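Local coordinates for protein R.MvaI (Kocuria varians, PDB 2OAA) that probably acts as a restriction endonuclease of the PDDEXK clan, binding calcium ions and DNA and cutting the DNA at a specific sequence, at residues 23-28 / 179-184; 95-100 / 215-220; 131-136 / 144-149. One frame throughout, in Å; residues are numbered along the deposited sequence.

Contact 1 (23-28 / 179-184). With nucleotides of chain B.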
loop_
_atom_site.group_PDB
_atom_site.type_symbol
_atom_site.label_atom_id
_atom_site.label_comp_id
_atom_site.label_asym_id
_atom_site.label_seq_id
_atom_site.Cartn_x
_atom_site.Cartn_y
_atom_site.Cartn_z
ATOM N N TRP E 23 14.339 15.332 -14.821
ATOM C CA TRP E 23 14.904 14.764 -13.593
ATOM C C TRP E 23 14.778 15.705 -12.403
ATOM O O TRP E 23 15.118 16.892 -12.489
ATOM C CB TRP E 23 16.377 14.393 -13.787
ATOM C CG TRP E 23 16.569 13.202 -14.671
ATOM C CD1 TRP E 23 16.963 13.203 -15.983
ATOM C CD2 TRP E 23 16.339 11.830 -14.321
ATOM N NE1 TRP E 23 17.008 11.911 -16.460
ATOM C CE2 TRP E 23 16.635 11.053 -15.459
ATOM C CE3 TRP E 23 15.924 11.181 -13.152
ATOM C CZ2 TRP E 23 16.525 9.656 -15.458
ATOM C CZ3 TRP E 23 15.820 9.813 -13.149
ATOM C CH2 TRP E 23 16.120 9.057 -14.291
ATOM N N HIS E 24 14.307 15.159 -11.284
ATOM C CA HIS E 24 14.095 15.922 -10.059
ATOM C C HIS E 24 14.859 15.281 -8.910
ATOM O O HIS E 24 14.665 14.097 -8.636
ATOM C CB HIS E 24 12.603 15.921 -9.704
ATOM C CG HIS E 24 11.723 16.558 -10.738
ATOM N ND1 HIS E 24 11.632 17.922 -10.897
ATOM C CD2 HIS E 24 10.870 16.014 -11.637
ATOM C CE1 HIS E 24 10.770 18.195 -11.860
ATOM N NE2 HIS E 24 10.296 17.053 -12.331
ATOM N N GLU E 25 15.703 16.046 -8.227
ATOM C CA GLU E 25 16.404 15.527 -7.058
ATOM C C GLU E 25 15.419 15.163 -5.955
ATOM O O GLU E 25 14.446 15.884 -5.713
ATOM C CB GLU E 25 17.417 16.531 -6.529
ATOM C CG GLU E 25 18.358 15.917 -5.514
ATOM C CD GLU E 25 19.368 16.898 -4.960
ATOM O OE1 GLU E 25 19.634 17.929 -5.619
ATOM O OE2 GLU E 25 19.892 16.622 -3.861
ATOM N N THR E 26 15.667 14.045 -5.279
ATOM C CA THR E 26 14.768 13.639 -4.213
ATOM C C THR E 26 14.638 14.679 -3.097
ATOM O O THR E 26 15.626 15.312 -2.686
ATOM C CB THR E 26 15.123 12.269 -3.634
ATOM O OG1 THR E 26 14.066 11.854 -2.759
ATOM C CG2 THR E 26 16.447 12.301 -2.854
ATOM N N LYS E 27 13.408 14.837 -2.625
ATOM C CA LYS E 27 13.120 15.706 -1.491
ATOM C C LYS E 27 13.143 14.960 -0.144
ATOM O O LYS E 27 12.992 15.576 0.923
ATOM C CB LYS E 27 11.763 16.380 -1.705
ATOM C CG LYS E 27 11.772 17.394 -2.833
ATOM C CD LYS E 27 12.676 18.565 -2.486
ATOM C CE LYS E 27 12.607 19.683 -3.505
ATOM N NZ LYS E 27 13.042 20.958 -2.867
ATOM N N ARG E 28 13.295 13.638 -0.187
ATOM C CA ARG E 28 13.355 12.849 1.039
ATOM C C ARG E 28 14.059 11.548 0.739
ATOM O O ARG E 28 13.602 10.748 -0.069
ATOM C CB ARG E 28 11.959 12.586 1.614
ATOM C CG ARG E 28 11.971 11.863 2.947
ATOM C CD ARG E 28 10.597 11.940 3.598
ATOM N NE ARG E 28 10.345 13.274 4.144
ATOM C CZ ARG E 28 9.143 13.728 4.489
ATOM N NH1 ARG E 28 8.059 12.979 4.333
ATOM N NH2 ARG E 28 9.026 14.960 4.986
ATOM N N LYS E 179 23.770 11.641 -5.711
ATOM C CA LYS E 179 22.421 12.141 -5.419
ATOM C C LYS E 179 21.373 11.288 -6.135
ATOM O O LYS E 179 21.632 10.726 -7.198
ATOM C CB LYS E 179 22.291 13.601 -5.845
ATOM C CG LYS E 179 23.149 14.577 -5.027
ATOM C CD LYS E 179 23.151 15.963 -5.657
ATOM C CE LYS E 179 23.591 17.044 -4.670
ATOM N NZ LYS E 179 22.532 17.379 -3.668
ATOM N N LYS E 180 20.188 11.202 -5.532
ATOM C CA LYS E 180 19.085 10.423 -6.072
ATOM C C LYS E 180 18.112 11.333 -6.827
ATOM O O LYS E 180 17.742 12.402 -6.325
ATOM C CB LYS E 180 18.345 9.741 -4.917
ATOM C CG LYS E 180 17.147 8.898 -5.335
ATOM C CD LYS E 180 17.582 7.533 -5.835
ATOM C CE LYS E 180 16.501 6.494 -5.673
ATOM N NZ LYS E 180 16.983 5.167 -6.174
ATOM N N TYR E 181 17.712 10.900 -8.022
ATOM C CA TYR E 181 16.787 11.647 -8.881
ATOM C C TYR E 181 15.631 10.786 -9.332
ATOM O O TYR E 181 15.777 9.574 -9.510
ATOM C CB TYR E 181 17.499 12.182 -10.132
ATOM C CG TYR E 181 18.640 13.117 -9.829
ATOM C CD1 TYR E 181 18.454 14.497 -9.844
ATOM C CD2 TYR E 181 19.916 12.626 -9.556
ATOM C CE1 TYR E 181 19.502 15.364 -9.552
ATOM C CE2 TYR E 181 20.973 13.483 -9.273
ATOM C CZ TYR E 181 20.758 14.849 -9.272
ATOM O OH TYR E 181 21.820 15.690 -9.000
ATOM N N TYR E 182 14.490 11.437 -9.530
ATOM C CA TYR E 182 13.317 10.802 -10.123
ATOM C C TYR E 182 12.864 11.537 -11.366
ATOM O O TYR E 182 12.962 12.760 -11.443
ATOM C CB TYR E 182 12.161 10.758 -9.128
ATOM C CG TYR E 182 12.482 9.983 -7.880
ATOM C CD1 TYR E 182 12.522 8.584 -7.899
ATOM C CD2 TYR E 182 12.772 10.638 -6.684
ATOM C CE1 TYR E 182 12.835 7.842 -6.738
ATOM C CE2 TYR E 182 13.075 9.922 -5.536
ATOM C CZ TYR E 182 13.108 8.526 -5.562
ATOM O OH TYR E 182 13.406 7.813 -4.413
ATOM N N LYS E 183 12.350 10.775 -12.324
ATOM C CA LYS E 183 11.761 11.341 -13.528
ATOM C C LYS E 183 10.417 10.674 -13.736
ATOM O O LYS E 183 10.328 9.444 -13.721
ATOM C CB LYS E 183 12.669 11.094 -14.737
ATOM C CG LYS E 183 12.155 11.720 -16.020
ATOM C CD LYS E 183 13.284 11.909 -17.034
ATOM C CE LYS E 183 13.599 10.637 -17.774
ATOM N NZ LYS E 183 12.513 10.293 -18.745
ATOM N N TYR E 184 9.387 11.495 -13.914
ATOM C CA TYR E 184 8.016 11.017 -14.031
ATOM C C TYR E 184 7.646 11.027 -15.498
ATOM O O TYR E 184 7.789 12.053 -16.169
ATOM C CB TYR E 184 7.082 11.880 -13.170
ATOM C CG TYR E 184 7.567 11.923 -11.726
ATOM C CD1 TYR E 184 7.197 10.933 -10.814
ATOM C CD2 TYR E 184 8.441 12.911 -11.292
ATOM C CE1 TYR E 184 7.684 10.947 -9.510
ATOM C CE2 TYR E 184 8.914 12.941 -9.996
ATOM C CZ TYR E 184 8.528 11.964 -9.110
ATOM O OH TYR E 184 9.025 12.012 -7.835
ATOM P P DG B 8 12.699 11.103 7.183
ATOM O OP1 DG B 8 13.449 12.256 6.618
ATOM O OP2 DG B 8 12.981 10.655 8.571
ATOM O "O5'" DG B 8 11.141 11.396 7.032
ATOM C "C5'" DG B 8 10.355 11.871 8.113
ATOM C "C4'" DG B 8 8.931 12.063 7.650
ATOM O "O4'" DG B 8 8.380 10.830 7.145
ATOM C "C3'" DG B 8 7.947 12.495 8.722
ATOM O "O3'" DG B 8 8.082 13.902 8.940
ATOM C "C2'" DG B 8 6.622 12.142 8.076
ATOM C "C1'" DG B 8 6.960 10.861 7.306
ATOM N N9 DG B 8 6.557 9.620 7.962
ATOM C C8 DG B 8 7.384 8.627 8.428
ATOM N N7 DG B 8 6.736 7.615 8.938
ATOM C C5 DG B 8 5.400 7.962 8.807
ATOM C C6 DG B 8 4.227 7.251 9.174
ATOM O O6 DG B 8 4.134 6.134 9.699
ATOM N N1 DG B 8 3.077 7.967 8.866
ATOM C C2 DG B 8 3.054 9.210 8.279
ATOM N N2 DG B 8 1.839 9.744 8.071
ATOM N N3 DG B 8 4.140 9.880 7.924
ATOM C C4 DG B 8 5.269 9.201 8.216
HETATM O O HOH W 1 21.215 17.924 -7.990
HETATM O O HOH W 2 14.558 9.104 -2.329
#
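The short strand 23-25 pairs antiparallel with the start of strand 179-191 through H24 with Y182 and E25 with Y181, in the mixed sheet that also holds strands 57-63 and 165-176. H24 and Y182 are a hydrogen-bonded pair: H24 N reaches Y182 O and Y182 N reaches H24 O, each at 2.8 Å. T26 N continues the ladder to K180 O.

One face of the pairing carries W23, E25, Y181 and K183. The chi1 of W23 (-71°) lays the six-membered ring of its indole over K183, whose CB forms a CH-pi contact 3.6 Å from the centroid of that ring. CD and CE of K183 run on over NE1 and CE2, and its NZ finishes in a salt bridge with E172 and a hydrogen bond to N185. Beside them, Y181 CB packs against W23 CE3 at 3.6 Å. The extended chain of E25 makes a salt bridge from OE2 to K179 NZ at 2.8 Å, met on the syn side but 32° out of the carboxylate plane. Its other oxygen, OE1, shares a water with Y181 OH.

On the other face, H24 CD2 sits at the edge of the Y184 ring. A second water joins T26 OG1 to Y182 OH, while OG1 lies at the ring edge, 3.5 Å from Y182 CE2. Beyond the strand, R28 lays its guanidinium face on C4' of DG8 of chain B while NH2 pairs with E46. Strand 23-25 thus extends a sheet whose strand 57-63 carries the calcium ligands E58 and I59, consistent with a PDDEXK nuclease core.

Contact 2 (95-100 / 215-220). With nucleotides of chain B.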
loop_
_atom_site.group_PDB
_atom_site.type_symbol
_atom_site.label_atom_id
_atom_site.label_comp_id
_atom_site.label_asym_id
_atom_site.label_seq_id
_atom_site.Cartn_x
_atom_site.Cartn_y
_atom_site.Cartn_z
ATOM N N ASP E 95 14.095 -7.449 17.004
ATOM C CA ASP E 95 14.932 -6.602 16.157
ATOM C C ASP E 95 16.151 -6.078 16.926
ATOM O O ASP E 95 16.362 -6.450 18.080
ATOM C CB ASP E 95 14.112 -5.484 15.466
ATOM C CG ASP E 95 13.761 -4.307 16.389
ATOM O OD1 ASP E 95 14.126 -4.309 17.588
ATOM O OD2 ASP E 95 13.097 -3.360 15.901
ATOM N N GLU E 96 16.936 -5.208 16.291
ATOM C CA GLU E 96 18.185 -4.692 16.871
ATOM C C GLU E 96 17.984 -3.804 18.096
ATOM O O GLU E 96 18.930 -3.560 18.851
ATOM C CB GLU E 96 18.987 -3.926 15.816
ATOM C CG GLU E 96 18.334 -2.621 15.363
ATOM C CD GLU E 96 19.115 -1.903 14.285
ATOM O OE1 GLU E 96 20.235 -1.427 14.569
ATOM O OE2 GLU E 96 18.599 -1.800 13.154
ATOM N N TYR E 97 16.757 -3.315 18.280
ATOM C CA TYR E 97 16.423 -2.410 19.378
ATOM C C TYR E 97 15.723 -3.108 20.541
ATOM O O TYR E 97 15.472 -2.490 21.574
ATOM C CB TYR E 97 15.517 -1.281 18.887
ATOM C CG TYR E 97 16.002 -0.551 17.658
ATOM C CD1 TYR E 97 17.115 0.297 17.712
ATOM C CD2 TYR E 97 15.339 -0.694 16.444
ATOM C CE1 TYR E 97 17.551 0.977 16.574
ATOM C CE2 TYR E 97 15.760 -0.024 15.312
ATOM C CZ TYR E 97 16.863 0.810 15.378
ATOM O OH TYR E 97 17.256 1.465 14.228
ATOM N N GLY E 98 15.385 -4.384 20.366
ATOM C CA GLY E 98 14.629 -5.128 21.377
ATOM C C GLY E 98 13.121 -5.100 21.176
ATOM O O GLY E 98 12.372 -5.568 22.032
ATOM N N ASN E 99 12.676 -4.526 20.057
ATOM C CA ASN E 99 11.265 -4.592 19.664
ATOM C C ASN E 99 10.948 -5.933 19.059
ATOM O O ASN E 99 11.835 -6.620 18.548
ATOM C CB ASN E 99 10.932 -3.578 18.569
ATOM C CG ASN E 99 11.264 -2.161 18.947
ATOM O OD1 ASN E 99 10.791 -1.647 19.962
ATOM N ND2 ASN E 99 12.041 -1.496 18.098
ATOM N N ASN E 100 9.670 -6.286 19.077
ATOM C CA ASN E 100 9.175 -7.278 18.133
ATOM C C ASN E 100 8.764 -6.536 16.871
ATOM O O ASN E 100 8.148 -5.468 16.935
ATOM C CB ASN E 100 7.976 -8.043 18.685
ATOM C CG ASN E 100 8.362 -9.352 19.356
ATOM O OD1 ASN E 100 9.540 -9.626 19.610
ATOM N ND2 ASN E 100 7.365 -10.182 19.629
ATOM N N ALA E 215 10.270 -0.536 12.822
ATOM C CA ALA E 215 10.791 0.388 13.825
ATOM C C ALA E 215 11.294 1.633 13.119
ATOM O O ALA E 215 11.593 1.582 11.929
ATOM C CB ALA E 215 11.922 -0.245 14.610
ATOM N N TYR E 216 11.345 2.744 13.844
ATOM C CA TYR E 216 11.975 3.967 13.342
ATOM C C TYR E 216 13.489 3.835 13.436
ATOM O O TYR E 216 13.992 3.232 14.381
ATOM C CB TYR E 216 11.528 5.178 14.162
ATOM C CG TYR E 216 10.066 5.543 13.995
ATOM C CD1 TYR E 216 9.124 5.122 14.921
ATOM C CD2 TYR E 216 9.633 6.325 12.920
ATOM C CE1 TYR E 216 7.776 5.448 14.782
ATOM C CE2 TYR E 216 8.280 6.660 12.775
ATOM C CZ TYR E 216 7.360 6.222 13.715
ATOM O OH TYR E 216 6.017 6.552 13.582
ATOM N N HIS E 217 14.217 4.412 12.481
ATOM C CA HIS E 217 15.679 4.218 12.425
ATOM C C HIS E 217 16.491 5.495 12.492
ATOM O O HIS E 217 17.723 5.446 12.443
ATOM C CB HIS E 217 16.073 3.424 11.182
ATOM C CG HIS E 217 15.419 2.087 11.110
ATOM N ND1 HIS E 217 15.742 1.060 11.970
ATOM C CD2 HIS E 217 14.439 1.616 10.306
ATOM C CE1 HIS E 217 14.990 0.010 11.693
ATOM N NE2 HIS E 217 14.194 0.320 10.687
ATOM N N SER E 218 15.805 6.626 12.603
ATOM C CA SER E 218 16.445 7.936 12.710
ATOM C C SER E 218 15.408 8.914 13.226
ATOM O O SER E 218 14.201 8.633 13.178
ATOM C CB SER E 218 16.956 8.413 11.349
ATOM O OG SER E 218 15.864 8.734 10.496
ATOM N N GLY E 219 15.877 10.065 13.698
ATOM C CA GLY E 219 14.996 11.065 14.283
ATOM C C GLY E 219 14.816 10.842 15.770
ATOM O O GLY E 219 15.531 10.037 16.386
ATOM N N LYS E 220 13.847 11.552 16.342
ATOM C CA LYS E 220 13.585 11.513 17.783
ATOM C C LYS E 220 13.061 10.153 18.239
ATOM O O LYS E 220 13.249 9.758 19.395
ATOM C CB LYS E 220 12.597 12.618 18.177
ATOM P P DA B 6 13.719 -1.602 7.893
ATOM O OP1 DA B 6 15.131 -1.443 8.331
ATOM O OP2 DA B 6 12.649 -1.730 8.913
ATOM O "O5'" DA B 6 13.359 -0.373 6.944
ATOM C "C5'" DA B 6 14.339 0.185 6.067
ATOM C "C4'" DA B 6 13.746 1.327 5.273
ATOM O "O4'" DA B 6 12.643 0.870 4.467
ATOM C "C3'" DA B 6 13.148 2.467 6.082
ATOM O "O3'" DA B 6 14.190 3.326 6.555
ATOM C "C2'" DA B 6 12.291 3.160 5.040
ATOM C "C1'" DA B 6 11.817 1.992 4.161
ATOM N N9 DA B 6 10.428 1.596 4.373
ATOM C C8 DA B 6 9.949 0.443 4.941
ATOM N N7 DA B 6 8.641 0.365 4.955
ATOM C C5 DA B 6 8.230 1.551 4.360
ATOM C C6 DA B 6 6.958 2.070 4.063
ATOM N N6 DA B 6 5.813 1.430 4.320
ATOM N N1 DA B 6 6.900 3.286 3.475
ATOM C C2 DA B 6 8.045 3.921 3.200
ATOM N N3 DA B 6 9.299 3.531 3.420
ATOM C C4 DA B 6 9.321 2.323 4.007
ATOM P P DT B 9 7.641 14.535 10.348
ATOM O OP1 DT B 9 8.045 15.967 10.338
ATOM O OP2 DT B 9 8.107 13.646 11.438
ATOM O "O5'" DT B 9 6.054 14.468 10.302
ATOM C "C5'" DT B 9 5.335 15.027 9.209
ATOM C "C4'" DT B 9 3.851 14.988 9.490
ATOM O "O4'" DT B 9 3.421 13.602 9.539
ATOM C "C3'" DT B 9 3.471 15.586 10.842
ATOM O "O3'" DT B 9 2.158 16.138 10.788
ATOM C "C2'" DT B 9 3.480 14.374 11.753
ATOM C "C1'" DT B 9 2.913 13.299 10.836
ATOM N N1 DT B 9 3.347 11.930 11.193
ATOM C C2 DT B 9 2.390 10.955 11.397
ATOM O O2 DT B 9 1.193 11.149 11.257
ATOM N N3 DT B 9 2.892 9.732 11.770
ATOM C C4 DT B 9 4.218 9.393 11.948
ATOM O O4 DT B 9 4.514 8.256 12.303
ATOM C C5 DT B 9 5.166 10.454 11.695
ATOM C C7 DT B 9 6.627 10.175 11.845
ATOM C C6 DT B 9 4.689 11.650 11.333
#
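Y97 and H217 each keep CG beside their own backbone N and opposite the carbonyl carbon (chi1 -51° and -58°), and with these torsions the phenol and the imidazole come together rim to rim. Y97 OH and H217 ND1 are 2.7 Å apart in a hydrogen bond whose direction is open, each atom lying near the plane of the other's ring, with the two planes 36° apart. At the far corner of the imidazole, NE2 donates to OP2 of DA6 of chain B at 3.1 Å. Y97 thus stands behind a histidine that bonds to the DNA backbone, and its hydroxyl, also bonded to K222 NZ, probably helps fix the turn of the imidazole.

The tyrosine is itself held in a type I beta turn, D95 to G98, at the tip between strands 93-94 and 100-106. Within it D95 forms an Asx turn: OD1 accepts from Y97 N and, from the opposite face of the carboxylate, from N99 N, both at 2.9 Å. D95 OD2 offers its syn lone pair to N99 ND2, an amide nitrogen that also reaches G223 O. E96 CG covers one face of the Y97 ring. Against this turn rests A215 at the end of strand 207-215, its CB 3.6 Å from D95 OD2 and 3.9 Å from Y97 CD2. The next residue, Y216, contacts a base: its OH donates to O4 of DT9 of chain B at 2.6 Å, the thymine oxygen lying in the plane of the phenol, while H226 stacks on the ring.

Contact 3 (131-136 / 144-149)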
loop_
_atom_site.group_PDB
_atom_site.type_symbol
_atom_site.label_atom_id
_atom_site.label_comp_id
_atom_site.label_asym_id
_atom_site.label_seq_id
_atom_site.Cartn_x
_atom_site.Cartn_y
_atom_site.Cartn_z
ATOM N N VAL E 131 -16.199 -10.695 5.429
ATOM C CA VAL E 131 -14.993 -10.237 6.106
ATOM C C VAL E 131 -13.754 -10.782 5.417
ATOM O O VAL E 131 -13.785 -11.822 4.741
ATOM C CB VAL E 131 -14.939 -10.596 7.629
ATOM C CG1 VAL E 131 -16.142 -10.024 8.379
ATOM C CG2 VAL E 131 -14.795 -12.103 7.857
ATOM N N VAL E 132 -12.658 -10.052 5.612
ATOM C CA VAL E 132 -11.325 -10.481 5.232
ATOM C C VAL E 132 -10.650 -10.884 6.527
ATOM O O VAL E 132 -10.508 -10.052 7.435
ATOM C CB VAL E 132 -10.553 -9.334 4.590
ATOM C CG1 VAL E 132 -9.113 -9.733 4.329
ATOM C CG2 VAL E 132 -11.242 -8.880 3.296
ATOM N N ARG E 133 -10.291 -12.157 6.644
ATOM C CA ARG E 133 -9.775 -12.665 7.919
ATOM C C ARG E 133 -8.325 -13.108 7.817
ATOM O O ARG E 133 -7.949 -13.793 6.882
ATOM C CB ARG E 133 -10.646 -13.842 8.397
ATOM C CG ARG E 133 -10.408 -14.219 9.861
ATOM C CD ARG E 133 -11.452 -15.205 10.387
ATOM N NE ARG E 133 -12.788 -14.614 10.489
ATOM C CZ ARG E 133 -13.214 -13.841 11.492
ATOM N NH1 ARG E 133 -12.421 -13.548 12.519
ATOM N NH2 ARG E 133 -14.453 -13.372 11.467
ATOM N N LEU E 134 -7.524 -12.750 8.812
ATOM C CA LEU E 134 -6.150 -13.231 8.870
ATOM C C LEU E 134 -6.064 -14.526 9.659
ATOM O O LEU E 134 -6.538 -14.605 10.793
ATOM C CB LEU E 134 -5.255 -12.190 9.542
ATOM C CG LEU E 134 -3.791 -12.564 9.781
ATOM C CD1 LEU E 134 -3.043 -12.654 8.460
ATOM C CD2 LEU E 134 -3.156 -11.526 10.699
ATOM N N GLU E 135 -5.421 -15.523 9.070
ATOM C CA GLU E 135 -5.198 -16.813 9.727
ATOM C C GLU E 135 -3.725 -16.934 10.066
ATOM O O GLU E 135 -2.866 -16.792 9.181
ATOM C CB GLU E 135 -5.600 -17.972 8.814
ATOM C CG GLU E 135 -7.053 -17.975 8.440
ATOM C CD GLU E 135 -7.398 -19.021 7.396
ATOM O OE1 GLU E 135 -6.560 -19.334 6.512
ATOM O OE2 GLU E 135 -8.539 -19.515 7.462
ATOM N N VAL E 136 -3.435 -17.210 11.338
ATOM C CA VAL E 136 -2.064 -17.410 11.805
ATOM C C VAL E 136 -1.873 -18.888 12.117
ATOM O O VAL E 136 -2.700 -19.491 12.815
ATOM C CB VAL E 136 -1.746 -16.568 13.078
ATOM C CG1 VAL E 136 -0.259 -16.711 13.468
ATOM C CG2 VAL E 136 -2.123 -15.090 12.876
ATOM N N ILE E 144 -3.788 -21.315 14.706
ATOM C CA ILE E 144 -3.855 -20.951 16.125
ATOM C C ILE E 144 -4.615 -19.658 16.432
ATOM O O ILE E 144 -4.972 -19.404 17.582
ATOM C CB ILE E 144 -2.432 -20.915 16.763
ATOM C CG1 ILE E 144 -1.555 -19.841 16.089
ATOM C CG2 ILE E 144 -1.800 -22.321 16.702
ATOM C CD1 ILE E 144 -0.185 -19.593 16.780
ATOM N N ASP E 145 -4.873 -18.838 15.416
ATOM C CA ASP E 145 -5.457 -17.520 15.663
ATOM C C ASP E 145 -6.037 -16.957 14.374
ATOM O O ASP E 145 -5.296 -16.591 13.467
ATOM C CB ASP E 145 -4.361 -16.579 16.200
ATOM C CG ASP E 145 -4.877 -15.210 16.628
ATOM O OD1 ASP E 145 -5.992 -14.804 16.241
ATOM O OD2 ASP E 145 -4.141 -14.531 17.369
ATOM N N ASN E 146 -7.359 -16.883 14.301
ATOM C CA ASN E 146 -8.001 -16.200 13.174
ATOM C C ASN E 146 -8.918 -15.075 13.652
ATOM O O ASN E 146 -9.938 -14.774 13.027
ATOM C CB ASN E 146 -8.735 -17.186 12.249
ATOM C CG ASN E 146 -9.983 -17.769 12.874
ATOM O OD1 ASN E 146 -10.202 -17.684 14.079
ATOM N ND2 ASN E 146 -10.822 -18.362 12.036
ATOM N N SER E 147 -8.526 -14.435 14.749
ATOM C CA SER E 147 -9.316 -13.369 15.352
ATOM C C SER E 147 -9.282 -12.050 14.580
ATOM O O SER E 147 -10.203 -11.248 14.709
ATOM C CB SER E 147 -8.875 -13.113 16.793
ATOM O OG SER E 147 -7.547 -12.639 16.852
ATOM N N VAL E 148 -8.210 -11.805 13.832
ATOM C CA VAL E 148 -8.016 -10.502 13.178
ATOM C C VAL E 148 -8.788 -10.434 11.859
ATOM O O VAL E 148 -8.638 -11.301 10.989
ATOM C CB VAL E 148 -6.516 -10.208 12.943
ATOM C CG1 VAL E 148 -6.319 -8.911 12.159
ATOM C CG2 VAL E 148 -5.769 -10.166 14.265
ATOM N N TYR E 149 -9.624 -9.412 11.697
ATOM C CA TYR E 149 -10.373 -9.300 10.439
ATOM C C TYR E 149 -10.693 -7.858 10.087
ATOM O O TYR E 149 -10.628 -6.965 10.945
ATOM C CB TYR E 149 -11.663 -10.138 10.467
ATOM C CG TYR E 149 -12.744 -9.564 11.352
ATOM C CD1 TYR E 149 -13.719 -8.709 10.837
ATOM C CD2 TYR E 149 -12.800 -9.892 12.704
ATOM C CE1 TYR E 149 -14.717 -8.171 11.647
ATOM C CE2 TYR E 149 -13.804 -9.367 13.532
ATOM C CZ TYR E 149 -14.756 -8.513 12.992
ATOM O OH TYR E 149 -15.739 -7.990 13.805
HETATM O O HOH W 3 -5.773 -13.453 13.214
HETATM O O HOH W 4 -10.480 -18.612 9.052
#
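Segments 131-136 and 144-149 run antiparallel, their end-to-end directions 151° apart, as the two arms of a beta hairpin in a three-stranded sheet. The ladder is interrupted. At one end I144 and D145 both face V136 in a classic beta bulge: V136 O accepts from I144 N at 2.8 Å and only weakly from D145 N, while V136 N donates to D145 O at 2.9 Å. Past this point the register slips by one residue, and L134 N bonds to V148 O at 2.8 Å. In the gap a water takes the N-H of V148 and lies 2.8 Å from L134 O. The looped-out backbone is held by an Asx turn, D145 OD1 accepting from both N and OG of S147, while D145 OD2 bonds to Y91 OH.

R133 and Y149 share one face of the hairpin. With CG opposite its backbone N and a bend at chi3 (-68°), the arginine reaches across to segment 144-149, where NH1 donates to N146 O at 2.8 Å. That bond lies in both the carbonyl and the guanidinium planes. Y149 CB sits over one guanidinium face, the ring inclined 44° to it, and V131 CG1 touches Y149 CD1 on the ring at 3.7 Å. An alanine here in place of R133 would remove the guanidinium, probably leaving N146 O without its donor in this contact and a gap beside Y149. L134 and V148 meet through their CB atoms and pack on helix 83-91, L134 touching L87 and V148 touching M86.

The E135 side chain lies about 4 Å from that of D124, a calcium ligand, and about 7 Å from a bound calcium ion. A water donates to E135 OE2 at 2.7 Å and accepts from N146 ND2.

Overall arrangement
Contacts 1 and 2 belong to the DNA-binding side of the protein: both touch chain B, their centres lie 27 Å apart, and their nearest atoms are about 9 Å from each other. Their segments alternate along the chain, so the sheet extension is interwoven in sequence with a DNA-contacting loop and the loop that supports it. Contact 3 is nested inside the loops closed by both, and its hairpin lies on the opposite side of the chain's centre from contact 1, with centres 40 Å apart. Its nearest atom is about 10 Å from the DNA. Calcium sites differ too: the side chain of Y184 in contact 1 is about 8 Å from that of I59 of the first site, whereas contact 3 borders the second.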